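Local coordinates for dehydroquinate synthase (PDB 1UJN), which probably catalyses the conversion of 3-deoxy-D-arabino-heptulosonate 7-phosphate to 3-dehydroquinate with release of phosphate, the second step of chorismate biosynthesis, at residues H310-L315 with L320-L325; A174-L179 with Y253-A258. All coordinates share one frame; numbering follows the deposited sequence.

Contact 1. Residues H310-L315 with L320-L325; sequences HWVVPL and LVVRPL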
ATOM      1  N   HIS A 310       7.570  26.951  -4.017  1.00 55.92           N
ATOM      2  CA  HIS A 310       7.716  27.142  -5.455  1.00 54.17           C
ATOM      3  C   HIS A 310       6.349  27.252  -6.134  1.00 51.12           C
ATOM      4  O   HIS A 310       5.423  26.503  -5.853  1.00 50.93           O
ATOM      5  CB  HIS A 310       8.490  25.952  -6.028  1.00 55.65           C
ATOM      6  CG  HIS A 310       9.972  26.163  -5.836  1.00 57.94           C
ATOM      7  ND1 HIS A 310      10.543  26.365  -4.622  1.00 58.16           N
ATOM      8  CD2 HIS A 310      10.988  26.087  -6.795  1.00 58.32           C
ATOM      9  CE1 HIS A 310      11.871  26.397  -4.846  1.00 58.39           C
ATOM     10  NE2 HIS A 310      12.167  26.234  -6.137  1.00 59.19           N
ATOM     11  N   TRP A 311       6.183  28.197  -7.053  1.00 47.15           N
ATOM     12  CA  TRP A 311       4.916  28.376  -7.749  1.00 42.27           C
ATOM     13  C   TRP A 311       5.034  27.994  -9.216  1.00 39.71           C
ATOM     14  O   TRP A 311       6.078  28.202  -9.834  1.00 39.06           O
ATOM     15  CB  TRP A 311       4.465  29.836  -7.688  1.00 42.11           C
ATOM     16  CG  TRP A 311       4.350  30.420  -6.322  1.00 40.78           C
ATOM     17  CD1 TRP A 311       5.373  30.824  -5.510  1.00 40.08           C
ATOM     18  CD2 TRP A 311       3.139  30.704  -5.616  1.00 40.11           C
ATOM     19  NE1 TRP A 311       4.871  31.350  -4.343  1.00 40.22           N
ATOM     20  CE2 TRP A 311       3.502  31.287  -4.382  1.00 39.97           C
ATOM     21  CE3 TRP A 311       1.780  30.523  -5.907  1.00 39.61           C
ATOM     22  CZ2 TRP A 311       2.554  31.693  -3.438  1.00 39.50           C
ATOM     23  CZ3 TRP A 311       0.838  30.926  -4.970  1.00 38.74           C
ATOM     24  CH2 TRP A 311       1.230  31.505  -3.749  1.00 39.10           C
ATOM     25  N   VAL A 312       3.961  27.437  -9.771  1.00 36.10           N
ATOM     26  CA  VAL A 312       3.944  27.089 -11.186  1.00 34.11           C
ATOM     27  C   VAL A 312       3.414  28.347 -11.865  1.00 32.57           C
ATOM     28  O   VAL A 312       2.249  28.715 -11.690  1.00 28.88           O
ATOM     29  CB  VAL A 312       2.990  25.910 -11.491  1.00 34.24           C
ATOM     30  CG1 VAL A 312       2.965  25.643 -12.984  1.00 33.70           C
ATOM     31  CG2 VAL A 312       3.442  24.661 -10.744  1.00 35.46           C
ATOM     32  N   VAL A 313       4.281  29.014 -12.619  1.00 30.42           N
ATOM     33  CA  VAL A 313       3.917  30.250 -13.304  1.00 30.64           C
ATOM     34  C   VAL A 313       3.795  30.052 -14.809  1.00 30.89           C
ATOM     35  O   VAL A 313       4.744  29.628 -15.463  1.00 30.89           O
ATOM     36  CB  VAL A 313       4.978  31.356 -13.053  1.00 31.94           C
ATOM     37  CG1 VAL A 313       4.555  32.655 -13.729  1.00 31.11           C
ATOM     38  CG2 VAL A 313       5.167  31.571 -11.560  1.00 31.84           C
ATOM     39  N   PRO A 314       2.616  30.354 -15.375  1.00 30.24           N
ATOM     40  CA  PRO A 314       2.402  30.204 -16.815  1.00 31.13           C
ATOM     41  C   PRO A 314       2.804  31.491 -17.539  1.00 31.16           C
ATOM     42  O   PRO A 314       2.136  32.515 -17.411  1.00 29.44           O
ATOM     43  CB  PRO A 314       0.907  29.939 -16.903  1.00 30.78           C
ATOM     44  CG  PRO A 314       0.371  30.851 -15.838  1.00 29.96           C
ATOM     45  CD  PRO A 314       1.344  30.647 -14.683  1.00 31.99           C
ATOM     46  N   LEU A 315       3.902  31.440 -18.288  1.00 32.12           N
ATOM     47  CA  LEU A 315       4.367  32.615 -19.023  1.00 33.41           C
ATOM     48  C   LEU A 315       3.685  32.682 -20.383  1.00 35.02           C
ATOM     49  O   LEU A 315       3.556  33.752 -20.982  1.00 34.74           O
ATOM     50  CB  LEU A 315       5.887  32.563 -19.189  1.00 33.21           C
ATOM     51  CG  LEU A 315       6.681  32.537 -17.875  1.00 34.68           C
ATOM     52  CD1 LEU A 315       8.169  32.450 -18.176  1.00 35.81           C
ATOM     53  CD2 LEU A 315       6.379  33.784 -17.059  1.00 33.77           C
ATOM     54  N   LEU A 320       5.709  27.214 -19.158  1.00 36.86           N
ATOM     55  CA  LEU A 320       5.607  27.538 -17.745  1.00 38.24           C
ATOM     56  C   LEU A 320       6.918  27.326 -16.998  1.00 38.91           C
ATOM     57  O   LEU A 320       7.806  26.603 -17.457  1.00 39.33           O
ATOM     58  CB  LEU A 320       4.517  26.686 -17.085  1.00 38.65           C
ATOM     59  CG  LEU A 320       3.067  26.862 -17.539  1.00 38.27           C
ATOM     60  CD1 LEU A 320       2.882  26.327 -18.948  1.00 39.32           C
ATOM     61  CD2 LEU A 320       2.161  26.126 -16.569  1.00 40.81           C
ATOM     62  N   VAL A 321       7.026  27.958 -15.839  1.00 37.85           N
ATOM     63  CA  VAL A 321       8.215  27.833 -15.012  1.00 39.33           C
ATOM     64  C   VAL A 321       7.814  27.590 -13.563  1.00 39.86           C
ATOM     65  O   VAL A 321       6.727  27.978 -13.133  1.00 39.39           O
ATOM     66  CB  VAL A 321       9.088  29.107 -15.081  1.00 38.92           C
ATOM     67  CG1 VAL A 321       9.580  29.318 -16.500  1.00 38.73           C
ATOM     68  CG2 VAL A 321       8.289  30.316 -14.605  1.00 39.77           C
ATOM     69  N   VAL A 322       8.694  26.928 -12.823  1.00 40.50           N
ATOM     70  CA  VAL A 322       8.460  26.643 -11.415  1.00 42.53           C
ATOM     71  C   VAL A 322       9.599  27.325 -10.674  1.00 42.89           C
ATOM     72  O   VAL A 322      10.771  27.051 -10.939  1.00 43.39           O
ATOM     73  CB  VAL A 322       8.487  25.127 -11.138  1.00 42.27           C
ATOM     74  CG1 VAL A 322       8.246  24.860  -9.656  1.00 43.05           C
ATOM     75  CG2 VAL A 322       7.432  24.434 -11.983  1.00 42.99           C
ATOM     76  N   ARG A 323       9.259  28.219  -9.753  1.00 43.46           N
ATOM     77  CA  ARG A 323      10.275  28.958  -9.013  1.00 44.09           C
ATOM     78  C   ARG A 323       9.679  29.751  -7.856  1.00 43.68           C
ATOM     79  O   ARG A 323       8.462  29.910  -7.762  1.00 41.24           O
ATOM     80  CB  ARG A 323      10.975  29.938  -9.958  1.00 45.69           C
ATOM     81  CG  ARG A 323       9.990  30.757 -10.790  1.00 47.82           C
ATOM     82  CD  ARG A 323      10.592  32.050 -11.316  1.00 49.18           C
ATOM     83  NE  ARG A 323      10.840  33.011 -10.243  1.00 50.10           N
ATOM     84  CZ  ARG A 323      11.167  34.286 -10.438  1.00 50.54           C
ATOM     85  NH1 ARG A 323      11.288  34.765 -11.669  1.00 50.14           N
ATOM     86  NH2 ARG A 323      11.368  35.086  -9.399  1.00 50.37           N
ATOM     87  N   PRO A 324      10.541  30.247  -6.951  1.00 43.62           N
ATOM     88  CA  PRO A 324      10.102  31.039  -5.798  1.00 43.40           C
ATOM     89  C   PRO A 324       9.910  32.481  -6.265  1.00 43.83           C
ATOM     90  O   PRO A 324      10.481  32.889  -7.279  1.00 43.15           O
ATOM     91  CB  PRO A 324      11.266  30.897  -4.824  1.00 44.86           C
ATOM     92  CG  PRO A 324      12.448  30.860  -5.748  1.00 45.30           C
ATOM     93  CD  PRO A 324      11.973  29.911  -6.837  1.00 44.57           C
ATOM     94  N   LEU A 325       9.117  33.254  -5.534  1.00 43.35           N
ATOM     95  CA  LEU A 325       8.874  34.637  -5.923  1.00 44.36           C
ATOM     96  C   LEU A 325       9.013  35.603  -4.754  1.00 44.67           C
ATOM     97  O   LEU A 325       8.701  35.261  -3.614  1.00 44.46           O
ATOM     98  CB  LEU A 325       7.469  34.762  -6.525  1.00 45.15           C
ATOM     99  CG  LEU A 325       7.184  33.925  -7.777  1.00 45.25           C
ATOM    100  CD1 LEU A 325       5.689  33.903  -8.056  1.00 44.92           C
ATOM    101  CD2 LEU A 325       7.949  34.495  -8.961  1.00 44.46           C
TER

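Contact 2. Residues A174-L179 with Y253-A258; sequences AFKHGL and YGLLYA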
ATOM      1  N   ALA A 174      -9.445  20.346 -17.116  1.00 26.59           N
ATOM      2  CA  ALA A 174      -9.099  20.161 -18.523  1.00 24.75           C
ATOM      3  C   ALA A 174      -8.472  21.463 -19.029  1.00 25.23           C
ATOM      4  O   ALA A 174      -7.477  21.456 -19.760  1.00 24.64           O
ATOM      5  CB  ALA A 174     -10.351  19.828 -19.330  1.00 25.22           C
ATOM      6  N   PHE A 175      -9.074  22.575 -18.627  1.00 24.60           N
ATOM      7  CA  PHE A 175      -8.610  23.908 -18.993  1.00 25.64           C
ATOM      8  C   PHE A 175      -7.167  24.051 -18.523  1.00 25.29           C
ATOM      9  O   PHE A 175      -6.313  24.579 -19.234  1.00 26.21           O
ATOM     10  CB  PHE A 175      -9.488  24.954 -18.304  1.00 26.14           C
ATOM     11  CG  PHE A 175      -9.147  26.372 -18.662  1.00 28.45           C
ATOM     12  CD1 PHE A 175      -9.857  27.043 -19.653  1.00 28.35           C
ATOM     13  CD2 PHE A 175      -8.120  27.039 -18.003  1.00 29.11           C
ATOM     14  CE1 PHE A 175      -9.552  28.364 -19.985  1.00 29.52           C
ATOM     15  CE2 PHE A 175      -7.805  28.362 -18.326  1.00 28.68           C
ATOM     16  CZ  PHE A 175      -8.524  29.024 -19.319  1.00 29.09           C
ATOM     17  N   LYS A 176      -6.909  23.580 -17.308  1.00 25.39           N
ATOM     18  CA  LYS A 176      -5.574  23.633 -16.724  1.00 26.31           C
ATOM     19  C   LYS A 176      -4.582  22.871 -17.612  1.00 27.68           C
ATOM     20  O   LYS A 176      -3.471  23.351 -17.869  1.00 26.18           O
ATOM     21  CB  LYS A 176      -5.602  23.022 -15.326  1.00 25.76           C
ATOM     22  CG  LYS A 176      -4.291  23.136 -14.560  1.00 25.37           C
ATOM     23  CD  LYS A 176      -4.333  22.295 -13.289  1.00 28.07           C
ATOM     24  CE  LYS A 176      -4.392  20.807 -13.624  1.00 30.24           C
ATOM     25  NZ  LYS A 176      -4.335  19.959 -12.400  1.00 29.79           N
ATOM     26  N   HIS A 177      -4.982  21.685 -18.078  1.00 25.45           N
ATOM     27  CA  HIS A 177      -4.118  20.892 -18.956  1.00 26.89           C
ATOM     28  C   HIS A 177      -3.837  21.680 -20.232  1.00 26.79           C
ATOM     29  O   HIS A 177      -2.755  21.571 -20.818  1.00 27.12           O
ATOM     30  CB  HIS A 177      -4.780  19.564 -19.343  1.00 27.22           C
ATOM     31  CG  HIS A 177      -4.989  18.626 -18.198  1.00 31.26           C
ATOM     32  ND1 HIS A 177      -5.766  17.491 -18.295  1.00 30.21           N
ATOM     33  CD2 HIS A 177      -4.530  18.660 -16.923  1.00 29.06           C
ATOM     34  CE1 HIS A 177      -5.773  16.865 -17.132  1.00 32.25           C
ATOM     35  NE2 HIS A 177      -5.032  17.553 -16.283  1.00 30.72           N
ATOM     36  N   GLY A 178      -4.825  22.461 -20.661  1.00 27.06           N
ATOM     37  CA  GLY A 178      -4.672  23.268 -21.859  1.00 27.71           C
ATOM     38  C   GLY A 178      -3.542  24.265 -21.696  1.00 29.63           C
ATOM     39  O   GLY A 178      -2.710  24.436 -22.595  1.00 28.71           O
ATOM     40  N   LEU A 179      -3.505  24.923 -20.542  1.00 28.51           N
ATOM     41  CA  LEU A 179      -2.462  25.899 -20.260  1.00 29.82           C
ATOM     42  C   LEU A 179      -1.101  25.214 -20.133  1.00 31.37           C
ATOM     43  O   LEU A 179      -0.081  25.750 -20.568  1.00 31.64           O
ATOM     44  CB  LEU A 179      -2.781  26.652 -18.966  1.00 30.28           C
ATOM     45  CG  LEU A 179      -4.020  27.549 -18.981  1.00 29.98           C
ATOM     46  CD1 LEU A 179      -4.238  28.135 -17.596  1.00 31.96           C
ATOM     47  CD2 LEU A 179      -3.839  28.658 -20.011  1.00 31.95           C
ATOM     48  N   TYR A 253      -9.847  29.728  -9.266  1.00 21.08           N
ATOM     49  CA  TYR A 253      -9.377  30.934  -8.584  1.00 19.95           C
ATOM     50  C   TYR A 253      -7.847  30.973  -8.602  1.00 20.27           C
ATOM     51  O   TYR A 253      -7.249  32.031  -8.785  1.00 21.42           O
ATOM     52  CB  TYR A 253      -9.869  30.959  -7.130  1.00 21.06           C
ATOM     53  CG  TYR A 253     -11.299  31.427  -6.960  1.00 22.53           C
ATOM     54  CD1 TYR A 253     -12.232  30.654  -6.262  1.00 23.52           C
ATOM     55  CD2 TYR A 253     -11.709  32.661  -7.456  1.00 24.60           C
ATOM     56  CE1 TYR A 253     -13.536  31.108  -6.061  1.00 23.49           C
ATOM     57  CE2 TYR A 253     -13.008  33.124  -7.261  1.00 25.42           C
ATOM     58  CZ  TYR A 253     -13.914  32.344  -6.560  1.00 25.08           C
ATOM     59  OH  TYR A 253     -15.188  32.820  -6.343  1.00 27.27           O
ATOM     60  N   GLY A 254      -7.227  29.809  -8.415  1.00 19.73           N
ATOM     61  CA  GLY A 254      -5.776  29.720  -8.418  1.00 19.70           C
ATOM     62  C   GLY A 254      -5.198  30.006  -9.795  1.00 22.01           C
ATOM     63  O   GLY A 254      -4.093  30.539  -9.915  1.00 22.02           O
ATOM     64  N   LEU A 255      -5.949  29.657 -10.835  1.00 21.12           N
ATOM     65  CA  LEU A 255      -5.505  29.897 -12.207  1.00 22.05           C
ATOM     66  C   LEU A 255      -5.441  31.389 -12.503  1.00 22.81           C
ATOM     67  O   LEU A 255      -4.556  31.852 -13.229  1.00 22.97           O
ATOM     68  CB  LEU A 255      -6.445  29.212 -13.198  1.00 22.92           C
ATOM     69  CG  LEU A 255      -6.398  27.683 -13.161  1.00 23.63           C
ATOM     70  CD1 LEU A 255      -7.380  27.112 -14.170  1.00 26.55           C
ATOM     71  CD2 LEU A 255      -4.989  27.214 -13.473  1.00 26.61           C
ATOM     72  N   LEU A 256      -6.385  32.142 -11.947  1.00 23.17           N
ATOM     73  CA  LEU A 256      -6.390  33.585 -12.149  1.00 23.84           C
ATOM     74  C   LEU A 256      -5.145  34.168 -11.482  1.00 24.58           C
ATOM     75  O   LEU A 256      -4.469  35.036 -12.043  1.00 22.58           O
ATOM     76  CB  LEU A 256      -7.646  34.212 -11.541  1.00 25.19           C
ATOM     77  CG  LEU A 256      -7.725  35.740 -11.630  1.00 26.48           C
ATOM     78  CD1 LEU A 256      -7.718  36.165 -13.088  1.00 27.43           C
ATOM     79  CD2 LEU A 256      -8.982  36.232 -10.939  1.00 27.08           C
ATOM     80  N   TYR A 257      -4.831  33.676 -10.287  1.00 23.21           N
ATOM     81  CA  TYR A 257      -3.665  34.162  -9.559  1.00 22.72           C
ATOM     82  C   TYR A 257      -2.394  33.837 -10.333  1.00 22.74           C
ATOM     83  O   TYR A 257      -1.508  34.683 -10.473  1.00 23.94           O
ATOM     84  CB  TYR A 257      -3.600  33.524  -8.171  1.00 22.47           C
ATOM     85  CG  TYR A 257      -2.567  34.153  -7.261  1.00 22.95           C
ATOM     86  CD1 TYR A 257      -2.730  35.454  -6.784  1.00 24.87           C
ATOM     87  CD2 TYR A 257      -1.431  33.448  -6.878  1.00 24.15           C
ATOM     88  CE1 TYR A 257      -1.778  36.038  -5.937  1.00 26.95           C
ATOM     89  CE2 TYR A 257      -0.472  34.022  -6.035  1.00 26.10           C
ATOM     90  CZ  TYR A 257      -0.654  35.314  -5.570  1.00 27.31           C
ATOM     91  OH  TYR A 257       0.292  35.882  -4.743  1.00 29.74           O
ATOM     92  N   ALA A 258      -2.309  32.611 -10.842  1.00 22.38           N
ATOM     93  CA  ALA A 258      -1.147  32.175 -11.613  1.00 22.72           C
ATOM     94  C   ALA A 258      -0.970  33.068 -12.834  1.00 22.63           C
ATOM     95  O   ALA A 258       0.151  33.469 -13.169  1.00 24.61           O
ATOM     96  CB  ALA A 258      -1.321  30.724 -12.051  1.00 23.33           C
TER

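Contact 1. Residues H310-L315 with L320-L325
W311 and V313 pair with R323 and V321 as the two hydrogen-bonded pairs of an antiparallel beta hairpin. Four backbone bonds join the strands. V313 N to V321 O is 2.7 Å, and W311 N to R323 O is 2.9 Å. R323 N and V321 N return the bonds to W311 O and V313 O. Between them, V312 and V322 form a non-hydrogen-bonded pair, where V322 CA also sends a CA-H...O contact to W311 O.

Apolar contacts occupy both faces. On the face of V312, P314, L320 and V322, L320 CD2 reaches V312 CG1 at 3.7 Å, and its CG lies against P314 CB. The other face carries W311, V313, V321 and R323, and there V313 CB meets V321 CG2 at 3.8 Å. L315 and L325, beyond the paired residues, reach V321 and W311. L315 CD1 meets V321 CG1, the two side chains crossing nearly at right angles. L325 CD1 comes to W311 CD1 at 4.0 Å, again with the side chains crossed.

At the open end, P324 CD sits over one face of the H310 ring in a CH-pi contact, 4.0 Å from the ring centroid. The R323 guanidinium turns to the carbonyl of the next residue. NE and NH2 both bond P324 O side-on, 3.0 Å from NE, with the oxygen close to the guanidinium plane.

W311 touches L261 and P314 touches A258, both of helix 247-264, from opposite faces of the hairpin. W311 and L325 also rest on L330 of helix 327-342. V312 and P314 meet L229 in the loop before helix 231-240. The hairpin thus packs against both helices.

Contact 2. Residues A174-L179 with Y253-A258
Helix-to-helix packing inside the alpha-helical C-terminal domain of dehydroquinate synthase brings F175, K176 and L179 to L255. Helices 164-181 and 247-264 supply the two segments. The segments run in nearly the same direction, 21° apart, but their axes stay 11.6 Å from each other. Backbones do not meet, and L255 bridges the gap alone from its side.

L255 has CG anti to its carbonyl carbon (chi1 -68°) and extends toward helix 164-181. Its two methyls divide the work. CD1 goes to the F175 ring and CD2 goes to L179 and K176. F175 and L179 are one helical turn apart, so they present neighbouring side chains to the same leucine. All four residues are buried, and the contact between the segments is wholly apolar.

K176 touches L255 only through its aliphatic part, with CG 4.3 Å from L255 CD2. Its amino end leads elsewhere: NZ forms a salt bridge with E173 and a hydrogen bond to L227 O. E173, H231 and H247 are the predicted zinc ligands, and their arrangement is consistent with a metal site. The apolar contact therefore lies beside that site, with the lysine stem between.

Around it, F175 also packs on L277 of helix 271-281 and on L187. L179 CD1 lies 4.3 Å from L255 CD2. With CG anti to the backbone N (chi1 -177°), the F175 side chain reaches out to L255. The two side chains lie alongside and antiparallel, and they touch where F175 CD2 comes to 3.9 Å from L255 CD1.

Contact 2 brings together helices 164-181 and 247-264 of the helical C-terminal domain, and contact 1 is the hairpin that follows them in the chain. Their centres are 13 Å apart, on the same side of the chain's centre, and they touch directly. P314 CD lies 3.4 Å from A258 O, and L320 CD1 lies 3.4 Å from L179 O. The W311 and Y257 rings also meet, with planes at about 50°. Helix 247-264 is therefore common ground: it packs on helix 164-181 through L255 and on the hairpin through Y257 and A258. Both contacts thus fall in the region that carries the predicted zinc ligands, K176 touching them and V312 standing farther off.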